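Local coordinates for protein chaperone SycD (Chlamydia pneumoniae, PDB 4NRH) that probably acts as a type III secretion chaperone for translocator proteins and binds CopN in a gatekeeper complex that directs their secretion, at residues 16-19 against 25-28; 32-37 against 86-91; 130-135 against 165-170; 69-74 against 100-105; 7-12 against 60-65. One frame throughout, in Å; residues are numbered along the deposited sequence.

Contact 1: residues 16-19 against 25-28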
# COMPACT_ATOMS: atom_id res chain seq x y z
N LYS D 16 2.41 10.74 -8.92
CA LYS D 16 1.64 11.92 -8.55
C LYS D 16 0.65 11.60 -7.43
O LYS D 16 0.55 12.33 -6.45
CB LYS D 16 0.91 12.48 -9.78
CG LYS D 16 0.16 13.78 -9.54
CD LYS D 16 -0.24 14.41 -10.87
CE LYS D 16 -1.13 15.63 -10.67
NZ LYS D 16 -2.38 15.30 -9.93
N ILE D 17 -0.08 10.50 -7.60
CA ILE D 17 -1.05 10.06 -6.60
C ILE D 17 -0.38 9.63 -5.30
O ILE D 17 -0.80 10.02 -4.21
CB ILE D 17 -1.92 8.90 -7.14
CG1 ILE D 17 -2.77 9.37 -8.32
CG2 ILE D 17 -2.80 8.34 -6.04
CD1 ILE D 17 -3.42 8.23 -9.08
N ALA D 18 0.66 8.81 -5.42
CA ALA D 18 1.39 8.29 -4.27
C ALA D 18 1.98 9.42 -3.43
O ALA D 18 1.92 9.38 -2.20
CB ALA D 18 2.49 7.34 -4.71
N ALA D 19 2.55 10.41 -4.10
CA ALA D 19 3.16 11.55 -3.43
C ALA D 19 2.16 12.29 -2.54
O ALA D 19 2.44 12.57 -1.38
CB ALA D 19 3.76 12.51 -4.44
N PHE D 25 2.65 3.45 -1.22
CA PHE D 25 2.03 2.86 -2.40
C PHE D 25 0.55 2.59 -2.12
O PHE D 25 0.18 1.51 -1.66
CB PHE D 25 2.75 1.56 -2.78
CG PHE D 25 2.30 0.97 -4.08
CD1 PHE D 25 2.61 1.58 -5.28
CD2 PHE D 25 1.58 -0.21 -4.10
CE1 PHE D 25 2.21 1.03 -6.48
CE2 PHE D 25 1.17 -0.77 -5.30
CZ PHE D 25 1.49 -0.15 -6.49
N PRO D 26 -0.31 3.58 -2.40
CA PRO D 26 -1.73 3.53 -2.03
C PRO D 26 -2.58 2.73 -3.02
O PRO D 26 -3.66 3.18 -3.40
CB PRO D 26 -2.14 5.00 -2.03
CG PRO D 26 -1.26 5.62 -3.07
CD PRO D 26 0.05 4.87 -3.02
N PHE D 27 -2.08 1.57 -3.42
CA PHE D 27 -2.77 0.73 -4.39
C PHE D 27 -2.64 -0.74 -4.00
O PHE D 27 -1.76 -1.10 -3.22
CB PHE D 27 -2.20 0.95 -5.80
CG PHE D 27 -2.11 2.39 -6.20
CD1 PHE D 27 -3.25 3.09 -6.56
CD2 PHE D 27 -0.89 3.03 -6.25
CE1 PHE D 27 -3.17 4.42 -6.94
CE2 PHE D 27 -0.80 4.36 -6.63
CZ PHE D 27 -1.94 5.05 -6.97
N PRO D 28 -3.53 -1.60 -4.53
CA PRO D 28 -3.35 -3.04 -4.34
C PRO D 28 -2.05 -3.52 -4.99
O PRO D 28 -1.65 -2.99 -6.02
CB PRO D 28 -4.58 -3.64 -5.03
CG PRO D 28 -5.59 -2.54 -5.05
CD PRO D 28 -4.80 -1.28 -5.21

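Contact 2: residues 32-37 against 86-91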
# COMPACT_ATOMS: atom_id res chain seq x y z
N GLU D 32 -4.28 -8.27 -10.71
CA GLU D 32 -4.86 -9.48 -11.30
C GLU D 32 -5.82 -10.14 -10.32
O GLU D 32 -6.94 -10.51 -10.67
CB GLU D 32 -3.77 -10.46 -11.71
CG GLU D 32 -4.32 -11.72 -12.36
CD GLU D 32 -3.25 -12.77 -12.62
OE1 GLU D 32 -2.06 -12.48 -12.40
OE2 GLU D 32 -3.62 -13.89 -13.04
N SER D 33 -5.36 -10.30 -9.08
CA SER D 33 -6.17 -10.91 -8.03
C SER D 33 -7.31 -9.97 -7.63
O SER D 33 -8.41 -10.42 -7.31
CB SER D 33 -5.31 -11.24 -6.81
OG SER D 33 -6.10 -11.72 -5.74
N TYR D 34 -7.03 -8.68 -7.65
CA TYR D 34 -7.99 -7.65 -7.27
C TYR D 34 -9.17 -7.58 -8.24
O TYR D 34 -10.29 -7.25 -7.84
CB TYR D 34 -7.28 -6.29 -7.19
CG TYR D 34 -8.17 -5.11 -6.88
CD1 TYR D 34 -8.47 -4.76 -5.57
CD2 TYR D 34 -8.69 -4.32 -7.90
CE1 TYR D 34 -9.28 -3.68 -5.28
CE2 TYR D 34 -9.49 -3.23 -7.62
CZ TYR D 34 -9.79 -2.92 -6.31
OH TYR D 34 -10.59 -1.84 -6.03
N LEU D 35 -8.92 -7.89 -9.51
CA LEU D 35 -9.94 -7.77 -10.55
C LEU D 35 -10.65 -9.08 -10.86
O LEU D 35 -11.59 -9.11 -11.66
CB LEU D 35 -9.32 -7.21 -11.83
CG LEU D 35 -8.84 -5.76 -11.77
CD1 LEU D 35 -8.07 -5.39 -13.03
CD2 LEU D 35 -10.01 -4.81 -11.56
N GLU D 36 -10.20 -10.17 -10.25
CA GLU D 36 -10.78 -11.49 -10.51
C GLU D 36 -12.26 -11.57 -10.12
O GLU D 36 -12.64 -11.22 -9.01
CB GLU D 36 -9.99 -12.57 -9.76
CG GLU D 36 -10.08 -13.97 -10.37
CD GLU D 36 -11.42 -14.64 -10.14
OE1 GLU D 36 -12.04 -14.39 -9.08
OE2 GLU D 36 -11.85 -15.44 -11.00
N GLY D 37 -13.08 -12.02 -11.07
CA GLY D 37 -14.50 -12.20 -10.83
C GLY D 37 -15.27 -10.90 -10.71
O GLY D 37 -16.44 -10.89 -10.32
N LEU D 86 -5.85 0.81 -15.94
CA LEU D 86 -6.94 1.60 -16.52
C LEU D 86 -8.29 1.11 -16.01
O LEU D 86 -9.16 1.91 -15.68
CB LEU D 86 -6.89 1.52 -18.04
CG LEU D 86 -5.82 2.38 -18.72
CD1 LEU D 86 -5.78 2.07 -20.20
CD2 LEU D 86 -6.10 3.86 -18.49
N VAL D 87 -8.45 -0.20 -15.96
CA VAL D 87 -9.68 -0.81 -15.47
C VAL D 87 -9.85 -0.53 -13.98
O VAL D 87 -10.96 -0.32 -13.50
CB VAL D 87 -9.67 -2.34 -15.73
CG1 VAL D 87 -10.56 -3.07 -14.74
CG2 VAL D 87 -10.09 -2.64 -17.16
N PHE D 88 -8.73 -0.48 -13.26
CA PHE D 88 -8.74 -0.13 -11.84
C PHE D 88 -9.25 1.29 -11.63
O PHE D 88 -10.01 1.55 -10.70
CB PHE D 88 -7.33 -0.29 -11.25
CG PHE D 88 -7.17 0.33 -9.89
CD1 PHE D 88 -7.53 -0.37 -8.75
CD2 PHE D 88 -6.64 1.61 -9.74
CE1 PHE D 88 -7.38 0.20 -7.49
CE2 PHE D 88 -6.48 2.17 -8.49
CZ PHE D 88 -6.85 1.47 -7.37
N PHE D 89 -8.82 2.21 -12.49
CA PHE D 89 -9.21 3.61 -12.38
C PHE D 89 -10.64 3.85 -12.85
O PHE D 89 -11.39 4.59 -12.21
CB PHE D 89 -8.24 4.49 -13.18
CG PHE D 89 -6.90 4.67 -12.51
CD1 PHE D 89 -6.83 4.99 -11.17
CD2 PHE D 89 -5.73 4.50 -13.23
CE1 PHE D 89 -5.60 5.15 -10.55
CE2 PHE D 89 -4.50 4.66 -12.61
CZ PHE D 89 -4.44 4.99 -11.27
N ASN D 90 -11.02 3.24 -13.96
CA ASN D 90 -12.37 3.38 -14.48
C ASN D 90 -12.82 2.10 -15.18
O ASN D 90 -12.57 1.93 -16.38
CB ASN D 90 -12.47 4.57 -15.44
CG ASN D 90 -13.90 4.95 -15.78
OD1 ASN D 90 -14.83 4.15 -15.64
ND2 ASN D 90 -14.09 6.18 -16.24
N PRO D 91 -13.47 1.19 -14.44
CA PRO D 91 -13.90 -0.12 -14.95
C PRO D 91 -15.16 -0.06 -15.81
O PRO D 91 -15.66 -1.11 -16.22
CB PRO D 91 -14.16 -0.91 -13.67
CG PRO D 91 -14.59 0.12 -12.69
CD PRO D 91 -13.81 1.36 -13.01

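Contact 3: residues 130-135 against 165-170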
# COMPACT_ATOMS: atom_id res chain seq x y z
N PRO D 130 -17.52 -8.89 -28.61
CA PRO D 130 -17.04 -9.49 -27.36
C PRO D 130 -17.51 -10.93 -27.19
O PRO D 130 -16.77 -11.76 -26.66
CB PRO D 130 -17.66 -8.59 -26.28
CG PRO D 130 -17.84 -7.28 -26.95
CD PRO D 130 -18.19 -7.60 -28.38
N HIS D 131 -18.73 -11.22 -27.64
CA HIS D 131 -19.27 -12.58 -27.59
C HIS D 131 -18.56 -13.51 -28.56
O HIS D 131 -18.32 -14.68 -28.24
CB HIS D 131 -20.77 -12.55 -27.89
CG HIS D 131 -21.57 -11.74 -26.92
ND1 HIS D 131 -21.89 -12.19 -25.66
CD2 HIS D 131 -22.09 -10.49 -27.03
CE1 HIS D 131 -22.59 -11.26 -25.03
NE2 HIS D 131 -22.73 -10.22 -25.84
N TYR D 132 -18.23 -13.01 -29.75
CA TYR D 132 -17.53 -13.80 -30.75
C TYR D 132 -16.15 -14.24 -30.28
O TYR D 132 -15.75 -15.38 -30.49
CB TYR D 132 -17.40 -13.02 -32.07
CG TYR D 132 -16.55 -13.73 -33.10
CD1 TYR D 132 -17.01 -14.86 -33.76
CD2 TYR D 132 -15.28 -13.26 -33.41
CE1 TYR D 132 -16.23 -15.50 -34.70
CE2 TYR D 132 -14.49 -13.90 -34.35
CZ TYR D 132 -14.98 -15.02 -35.00
OH TYR D 132 -14.20 -15.66 -35.94
N TYR D 133 -15.42 -13.32 -29.65
CA TYR D 133 -14.09 -13.64 -29.14
C TYR D 133 -14.18 -14.53 -27.91
O TYR D 133 -13.24 -15.27 -27.60
CB TYR D 133 -13.32 -12.35 -28.82
CG TYR D 133 -12.81 -11.66 -30.06
CD1 TYR D 133 -11.81 -12.23 -30.83
CD2 TYR D 133 -13.33 -10.44 -30.47
CE1 TYR D 133 -11.33 -11.61 -31.97
CE2 TYR D 133 -12.87 -9.80 -31.61
CZ TYR D 133 -11.87 -10.39 -32.35
OH TYR D 133 -11.40 -9.77 -33.49
N ALA D 134 -15.31 -14.47 -27.22
CA ALA D 134 -15.59 -15.42 -26.14
C ALA D 134 -15.78 -16.81 -26.73
O ALA D 134 -15.32 -17.80 -26.17
CB ALA D 134 -16.81 -14.99 -25.35
N TYR D 135 -16.47 -16.87 -27.86
CA TYR D 135 -16.68 -18.12 -28.59
C TYR D 135 -15.35 -18.75 -28.98
O TYR D 135 -15.15 -19.96 -28.80
CB TYR D 135 -17.55 -17.88 -29.83
CG TYR D 135 -17.25 -18.80 -31.00
CD1 TYR D 135 -17.79 -20.08 -31.06
CD2 TYR D 135 -16.44 -18.38 -32.05
CE1 TYR D 135 -17.53 -20.92 -32.12
CE2 TYR D 135 -16.17 -19.22 -33.12
CZ TYR D 135 -16.72 -20.48 -33.15
OH TYR D 135 -16.45 -21.32 -34.21
N ASN D 165 -22.05 -6.81 -40.47
CA ASN D 165 -22.28 -7.78 -41.54
C ASN D 165 -21.10 -8.72 -41.75
O ASN D 165 -21.30 -9.92 -41.97
CB ASN D 165 -22.61 -7.07 -42.85
CG ASN D 165 -23.01 -8.04 -43.95
OD1 ASN D 165 -24.15 -8.47 -44.02
ND2 ASN D 165 -22.05 -8.37 -44.81
N GLU D 166 -19.89 -8.18 -41.70
CA GLU D 166 -18.68 -8.98 -41.83
C GLU D 166 -18.67 -10.14 -40.83
O GLU D 166 -18.23 -11.24 -41.15
CB GLU D 166 -17.43 -8.12 -41.64
CG GLU D 166 -17.02 -7.34 -42.89
CD GLU D 166 -15.75 -6.54 -42.68
OE1 GLU D 166 -15.42 -6.23 -41.52
OE2 GLU D 166 -15.08 -6.22 -43.69
N LEU D 167 -19.15 -9.87 -39.62
CA LEU D 167 -19.26 -10.89 -38.59
C LEU D 167 -20.40 -11.85 -38.89
O LEU D 167 -20.28 -13.06 -38.68
CB LEU D 167 -19.45 -10.25 -37.22
CG LEU D 167 -18.66 -10.81 -36.03
CD1 LEU D 167 -19.16 -10.20 -34.72
CD2 LEU D 167 -18.73 -12.33 -35.97
N LYS D 168 -21.52 -11.31 -39.37
CA LYS D 168 -22.68 -12.12 -39.71
C LYS D 168 -22.34 -13.17 -40.77
O LYS D 168 -22.79 -14.31 -40.69
CB LYS D 168 -23.83 -11.23 -40.22
CG LYS D 168 -25.03 -12.01 -40.72
CD LYS D 168 -26.13 -11.09 -41.23
CE LYS D 168 -27.36 -11.88 -41.64
NZ LYS D 168 -28.42 -11.02 -42.23
N GLU D 169 -21.53 -12.78 -41.74
CA GLU D 169 -21.07 -13.69 -42.78
C GLU D 169 -20.26 -14.83 -42.18
O GLU D 169 -20.46 -16.00 -42.52
CB GLU D 169 -20.22 -12.95 -43.82
CG GLU D 169 -20.96 -11.84 -44.56
CD GLU D 169 -21.88 -12.36 -45.64
OE1 GLU D 169 -21.85 -13.58 -45.92
OE2 GLU D 169 -22.63 -11.55 -46.23
N GLU D 170 -19.34 -14.48 -41.28
CA GLU D 170 -18.46 -15.46 -40.64
C GLU D 170 -19.22 -16.51 -39.84
O GLU D 170 -18.91 -17.70 -39.92
CB GLU D 170 -17.47 -14.74 -39.72
CG GLU D 170 -16.48 -15.67 -39.03
CD GLU D 170 -15.48 -16.29 -39.99
OE1 GLU D 170 -15.30 -15.74 -41.10
OE2 GLU D 170 -14.88 -17.32 -39.64

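Contact 4: residues 69-74 against 100-105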
# COMPACT_ATOMS: atom_id res chain seq x y z
N HIS D 69 -0.14 0.89 -27.83
CA HIS D 69 1.16 0.85 -28.51
C HIS D 69 1.94 -0.42 -28.17
O HIS D 69 2.51 -1.05 -29.05
CB HIS D 69 1.99 2.08 -28.16
CG HIS D 69 1.56 3.33 -28.86
ND1 HIS D 69 0.67 3.32 -29.91
CD2 HIS D 69 1.90 4.63 -28.67
CE1 HIS D 69 0.48 4.56 -30.34
NE2 HIS D 69 1.21 5.37 -29.60
N ALA D 70 1.96 -0.77 -26.89
CA ALA D 70 2.64 -1.97 -26.42
C ALA D 70 2.03 -3.22 -27.03
O ALA D 70 2.73 -4.17 -27.37
CB ALA D 70 2.61 -2.04 -24.90
N TYR D 71 0.70 -3.22 -27.15
CA TYR D 71 -0.02 -4.33 -27.76
C TYR D 71 0.39 -4.53 -29.22
O TYR D 71 0.59 -5.65 -29.67
CB TYR D 71 -1.53 -4.10 -27.66
CG TYR D 71 -2.37 -5.16 -28.33
CD1 TYR D 71 -2.61 -6.38 -27.71
CD2 TYR D 71 -2.92 -4.94 -29.59
CE1 TYR D 71 -3.38 -7.35 -28.32
CE2 TYR D 71 -3.69 -5.91 -30.21
CZ TYR D 71 -3.92 -7.11 -29.57
OH TYR D 71 -4.69 -8.07 -30.18
N LEU D 72 0.50 -3.42 -29.95
CA LEU D 72 0.89 -3.47 -31.36
C LEU D 72 2.34 -3.91 -31.54
O LEU D 72 2.71 -4.40 -32.61
CB LEU D 72 0.68 -2.10 -32.01
CG LEU D 72 -0.76 -1.59 -32.07
CD1 LEU D 72 -0.83 -0.23 -32.76
CD2 LEU D 72 -1.67 -2.59 -32.76
N ASP D 73 3.14 -3.75 -30.50
CA ASP D 73 4.54 -4.17 -30.54
C ASP D 73 4.70 -5.61 -30.07
O ASP D 73 5.81 -6.08 -29.84
CB ASP D 73 5.40 -3.24 -29.67
CG ASP D 73 5.58 -1.87 -30.29
OD1 ASP D 73 5.43 -1.75 -31.52
OD2 ASP D 73 5.86 -0.91 -29.54
N LYS D 74 3.56 -6.29 -29.90
CA LYS D 74 3.51 -7.68 -29.45
C LYS D 74 4.05 -7.84 -28.03
O LYS D 74 4.37 -8.95 -27.60
CB LYS D 74 4.26 -8.60 -30.41
CG LYS D 74 3.70 -8.62 -31.82
CD LYS D 74 4.73 -9.15 -32.81
CE LYS D 74 4.10 -9.43 -34.17
NZ LYS D 74 3.46 -8.21 -34.74
N LEU D 100 -7.87 -5.33 -22.76
CA LEU D 100 -7.31 -6.22 -21.74
C LEU D 100 -7.58 -7.67 -22.14
O LEU D 100 -6.70 -8.52 -22.02
CB LEU D 100 -7.91 -5.92 -20.37
CG LEU D 100 -7.56 -6.89 -19.24
CD1 LEU D 100 -6.05 -7.03 -19.09
CD2 LEU D 100 -8.19 -6.46 -17.93
N GLY D 101 -8.79 -7.93 -22.60
CA GLY D 101 -9.18 -9.26 -23.05
C GLY D 101 -8.36 -9.73 -24.23
O GLY D 101 -7.92 -10.88 -24.27
N ALA D 102 -8.16 -8.85 -25.20
CA ALA D 102 -7.38 -9.16 -26.40
C ALA D 102 -5.93 -9.48 -26.05
O ALA D 102 -5.34 -10.39 -26.62
CB ALA D 102 -7.45 -8.01 -27.39
N SER D 103 -5.37 -8.72 -25.11
CA SER D 103 -3.99 -8.92 -24.68
C SER D 103 -3.82 -10.26 -23.97
O SER D 103 -2.85 -10.98 -24.21
CB SER D 103 -3.55 -7.78 -23.77
OG SER D 103 -3.48 -6.55 -24.48
N LEU D 104 -4.77 -10.58 -23.10
CA LEU D 104 -4.79 -11.88 -22.42
C LEU D 104 -4.99 -13.01 -23.42
O LEU D 104 -4.41 -14.08 -23.29
CB LEU D 104 -5.88 -11.91 -21.35
CG LEU D 104 -5.69 -10.98 -20.15
CD1 LEU D 104 -7.00 -10.82 -19.38
CD2 LEU D 104 -4.59 -11.49 -19.23
N HIS D 105 -5.84 -12.75 -24.42
CA HIS D 105 -6.10 -13.71 -25.49
C HIS D 105 -4.81 -14.05 -26.23
O HIS D 105 -4.48 -15.22 -26.42
CB HIS D 105 -7.15 -13.14 -26.46
CG HIS D 105 -7.63 -14.12 -27.49
ND1 HIS D 105 -8.82 -13.96 -28.15
CD2 HIS D 105 -7.07 -15.25 -27.98
CE1 HIS D 105 -8.99 -14.96 -29.00
NE2 HIS D 105 -7.94 -15.76 -28.91

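Contact 5: residues 7-12 against 60-65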
# COMPACT_ATOMS: atom_id res chain seq x y z
N MET D 7 9.65 8.90 -19.25
CA MET D 7 8.71 8.30 -18.31
C MET D 7 7.30 8.25 -18.89
O MET D 7 6.79 9.25 -19.39
CB MET D 7 8.70 9.07 -16.99
CG MET D 7 7.54 8.72 -16.07
SD MET D 7 7.56 9.61 -14.50
CE MET D 7 8.94 8.82 -13.67
N SER D 8 6.68 7.08 -18.81
CA SER D 8 5.31 6.89 -19.28
C SER D 8 4.34 7.71 -18.44
O SER D 8 4.58 7.96 -17.26
CB SER D 8 4.93 5.41 -19.25
OG SER D 8 4.44 5.04 -17.97
N HIS D 9 3.24 8.13 -19.06
CA HIS D 9 2.24 8.95 -18.37
C HIS D 9 1.60 8.19 -17.21
O HIS D 9 1.18 8.78 -16.22
CB HIS D 9 1.16 9.42 -19.34
CG HIS D 9 0.41 10.62 -18.87
ND1 HIS D 9 1.00 11.86 -18.70
CD2 HIS D 9 -0.89 10.78 -18.52
CE1 HIS D 9 0.10 12.72 -18.27
NE2 HIS D 9 -1.06 12.10 -18.15
N LEU D 10 1.52 6.87 -17.35
CA LEU D 10 0.97 6.01 -16.30
C LEU D 10 1.80 6.13 -15.03
O LEU D 10 1.27 6.31 -13.93
CB LEU D 10 0.91 4.56 -16.75
CG LEU D 10 0.47 3.55 -15.69
CD1 LEU D 10 -0.90 3.92 -15.12
CD2 LEU D 10 0.45 2.13 -16.25
N ASN D 11 3.12 6.02 -15.18
CA ASN D 11 4.03 6.13 -14.05
C ASN D 11 4.00 7.53 -13.45
O ASN D 11 4.13 7.69 -12.23
CB ASN D 11 5.46 5.78 -14.49
CG ASN D 11 5.64 4.31 -14.78
OD1 ASN D 11 5.13 3.46 -14.05
ND2 ASN D 11 6.36 4.00 -15.85
N TYR D 12 3.82 8.53 -14.30
CA TYR D 12 3.65 9.91 -13.84
C TYR D 12 2.44 10.04 -12.92
O TYR D 12 2.52 10.68 -11.87
CB TYR D 12 3.52 10.86 -15.03
CG TYR D 12 2.97 12.22 -14.66
CD1 TYR D 12 3.81 13.21 -14.15
CD2 TYR D 12 1.63 12.53 -14.84
CE1 TYR D 12 3.31 14.46 -13.81
CE2 TYR D 12 1.13 13.77 -14.50
CZ TYR D 12 1.97 14.73 -13.99
OH TYR D 12 1.48 15.97 -13.65
N LEU D 60 -6.26 9.40 -18.90
CA LEU D 60 -6.49 7.97 -19.09
C LEU D 60 -6.32 7.58 -20.55
O LEU D 60 -5.86 6.48 -20.86
CB LEU D 60 -7.88 7.57 -18.60
CG LEU D 60 -8.11 7.59 -17.09
CD1 LEU D 60 -9.42 6.89 -16.74
CD2 LEU D 60 -6.95 6.94 -16.36
N GLU D 61 -6.71 8.48 -21.45
CA GLU D 61 -6.56 8.24 -22.88
C GLU D 61 -5.10 8.12 -23.27
O GLU D 61 -4.73 7.26 -24.08
CB GLU D 61 -7.23 9.35 -23.69
CG GLU D 61 -7.28 9.08 -25.19
CD GLU D 61 -7.93 7.75 -25.52
OE1 GLU D 61 -8.96 7.41 -24.90
OE2 GLU D 61 -7.41 7.04 -26.41
N LYS D 62 -4.26 8.98 -22.70
CA LYS D 62 -2.82 8.91 -22.93
C LYS D 62 -2.28 7.55 -22.51
O LYS D 62 -1.48 6.93 -23.21
CB LYS D 62 -2.08 10.01 -22.17
CG LYS D 62 -2.33 11.42 -22.66
CD LYS D 62 -1.58 12.42 -21.80
CE LYS D 62 -1.80 13.85 -22.26
NZ LYS D 62 -1.15 14.83 -21.35
N VAL D 63 -2.73 7.08 -21.35
CA VAL D 63 -2.33 5.78 -20.82
C VAL D 63 -2.85 4.65 -21.71
O VAL D 63 -2.16 3.66 -21.93
CB VAL D 63 -2.84 5.59 -19.38
CG1 VAL D 63 -2.48 4.21 -18.86
CG2 VAL D 63 -2.27 6.66 -18.46
N TYR D 64 -4.06 4.82 -22.23
CA TYR D 64 -4.66 3.82 -23.12
C TYR D 64 -3.81 3.62 -24.37
O TYR D 64 -3.60 2.49 -24.81
CB TYR D 64 -6.08 4.22 -23.51
CG TYR D 64 -6.75 3.22 -24.42
CD1 TYR D 64 -7.04 1.93 -23.97
CD2 TYR D 64 -7.10 3.55 -25.72
CE1 TYR D 64 -7.65 1.01 -24.79
CE2 TYR D 64 -7.71 2.63 -26.55
CZ TYR D 64 -7.99 1.36 -26.08
OH TYR D 64 -8.60 0.44 -26.90
N LYS D 65 -3.35 4.73 -24.95
CA LYS D 65 -2.50 4.67 -26.14
C LYS D 65 -1.18 3.96 -25.83
O LYS D 65 -0.67 3.22 -26.66
CB LYS D 65 -2.25 6.07 -26.69
CG LYS D 65 -3.45 6.69 -27.38
CD LYS D 65 -3.16 8.10 -27.87
CE LYS D 65 -2.03 8.10 -28.88
NZ LYS D 65 -1.64 9.48 -29.28

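Contact 1: residues 16-19 against 25-28
The carbonyl oxygens of Pro26 and Phe27, two residues that pack on helix 9-19, carry the bonds to CopN: Phe27 O accepts from Arg279 NH1 of CopN, and Pro26 O is hydrogen-bonded to Ser278 OG of the same partner chain. Pro26 points to the helix, and the end of the Phe27 ring reaches it. Pro26 is the centre of an inverse gamma turn, closed by a weak bond from Phe27 N to Phe25 O (2.9 Å), and the kink lays its CD on the methyl of Ala18 (CD to CB 3.9 Å). Phe27 has CG anti to its own carbonyl carbon and beside the backbone N (chi1 -50°), a setting that swings the far end of the ring toward Ile17. There CZ meets Ile17 CG2 at 3.5 Å, the two side chains crossing at about a right angle and the methyl approaching the ring obliquely. Within the loop itself, Pro26 CG sits 3.8 Å above one face of the Phe27 ring, offset toward the rim, while Phe25 CD1 lies at its edge in the ring plane. Trp85 of helix 76-89 adds an edge-to-face partner, so neighbours on several sides limit how the phenyl can turn. It is an apolar helix-to-loop contact built on an inverse gamma turn, with the side chains of Pro26 and Phe27 meeting helix 9-19 and their carbonyls facing CopN.

Contact 2: residues 32-37 against 86-91
Tyr34 and Phe88 send their rings into the gap between helix 31-35 and helix 76-89, and both do it with CG trans to the backbone N (chi1 177° and 167°). The side chains cross at about a right angle and the ring planes stand at 59°, with centroids 5.7 Å apart, an oblique pairing that is neither a stack nor a T. Tyr34 CE2 makes the closest touch, coming in at the edge of the Phe88 ring and near its plane, 3.6 Å from CD1. Tyr49 stacks on the Phe88 ring. Next to them in sequence, Leu35 has its CG on the side of its backbone N and opens its isopropyl fork onto one methyl of Val87: CD2 and CD1 lie 3.7 and 3.8 Å from Val87 CG1. Phe96 and Trp97 of helix 94-106 also pack on Val87, while Ala284 of CopN packs on Tyr34, whose backbone bonds to that chain as well. All four touching side chains are buried, yet they share no polar bond. Cohesion between the two segments therefore rests mainly on dispersion and the exclusion of water.

Contact 3: residues 130-135 against 165-170
Leu167 lays its CD2 methyl over one face of the Tyr132 ring, and this is where helices 129-140 and 165-174 fit tightly. The methyl is 4.1 Å from the ring centroid and 25° off the normal, a CH-pi contact displaced toward the CG–CD1 side, with CD1 at 3.8 Å. A CG trans to the backbone N (chi1 173°) sends the Tyr132 ring across to the other helix. Leu167 is buried and also rests on Pro128, and Ile174 touches Tyr132 further along the same helix. In this chaperone family, whose fold is built on tetratricopeptide-like helices, the pair probably extends the helical array, joining the last helix to helix 129-140. Toward the phenol end the packing slackens. Glu170, partly exposed, has a bent chain and comes across the ring roughly at right angles, its CG 3.8 Å from Tyr132 OH. The carboxylate stands 76° from the ring plane, and OE2, 4.1 Å from that OH, is too distant for a hydrogen bond.

Contact 4: residues 69-74 against 100-105
Tyr71 and Ser103 bring the last turn of helix 57-72 to within 6.8 Å, CA to CA, of helix 94-106, just before a Schellman motif ends the first helix, with Lys74 at positive phi and its N bonded to Tyr71 O (3.0 Å). With CG trans to its backbone N (chi1 177°), Tyr71 reaches straight across. Its CD1 lies 3.3 Å from Ser103 OG, the oxygen approaching the ring obliquely. Farther out, the phenol OH rests on the methyl of Ala102, 3.9 Å from CB, and the carbonyl oxygen of Ala102 faces the ring edge near its plane, 4.0 Å from CE1. The Ser103 hydroxyl is already engaged by Ser79 OG of helix 76-89 and by Ser99 O one turn back, and makes no hydrogen bond to the tyrosine. What Tyr71 brings to helix 94-106 is thus mainly aromatic surface, and any electrostatic pull between its C-H edge and Ala102 O would be weak.

Contact 5: residues 7-12 against 60-65
Just ahead of His9 and Leu10, which meet Lys62 and Val63, Ser8 caps the start of helix 9-19: its OG accepts from Asn11 N at 3.2 Å in a nearly straight bond (167°). His9 comes next, with CG trans to its backbone N (chi1 -159°), and lays its imidazole flat beneath the extended Lys62 chain. Lys62 CD sits almost over the middle of the ring, 3.7 Å from the centroid and 11° off the normal, a textbook CH-pi contact. His9 NE2 is hydrogen-bonded to Asp59 OD1, which would help to set the rotation of the ring. That carboxylate would tend to stabilise a protonated imidazole, whereas Lys62 NZ, 4.2 Å from His9 NE2, would tend to oppose it. Leu10 follows at the point where the backbones come nearest, its CA 5.6 Å from Val63 CA. The two methyls of Val63 divide the work there: CG2 presses on Leu10 CA (3.9 Å) and CG1 on Leu10 CB (4.0 Å). Trp85 and Val82 of helix 76-89 continue this buried layer on Leu10 and Val63 respectively. The result is a close helix-to-helix pairing with an apolar inner strip and a Lys62–His9 stack alongside it, fastening the N-terminal helix to helix 57-72.

Overall arrangement
From the N terminus, contact 5 closes the first long loop, from residues 7-12 to 60-65, and contact 1 lies wholly within it as a short loop returning to the end of helix 9-19. Contact 2 opens inside the same loop but closes beyond it, on helix 76-89, so it crosses contact 5. Contact 4 starts before contact 2 has closed and ends on helix 94-106, crossing it in turn. Contact 3 closes the C-terminal loop between helices 129-140 and 165-174, in series with the others, its nearest atoms about 4 Å from those of contact 4. Phe27, Pro28, Tyr34 and Phe88 join contacts 1 and 2 directly; Leu86 packed on Val63 joins contacts 2 and 5.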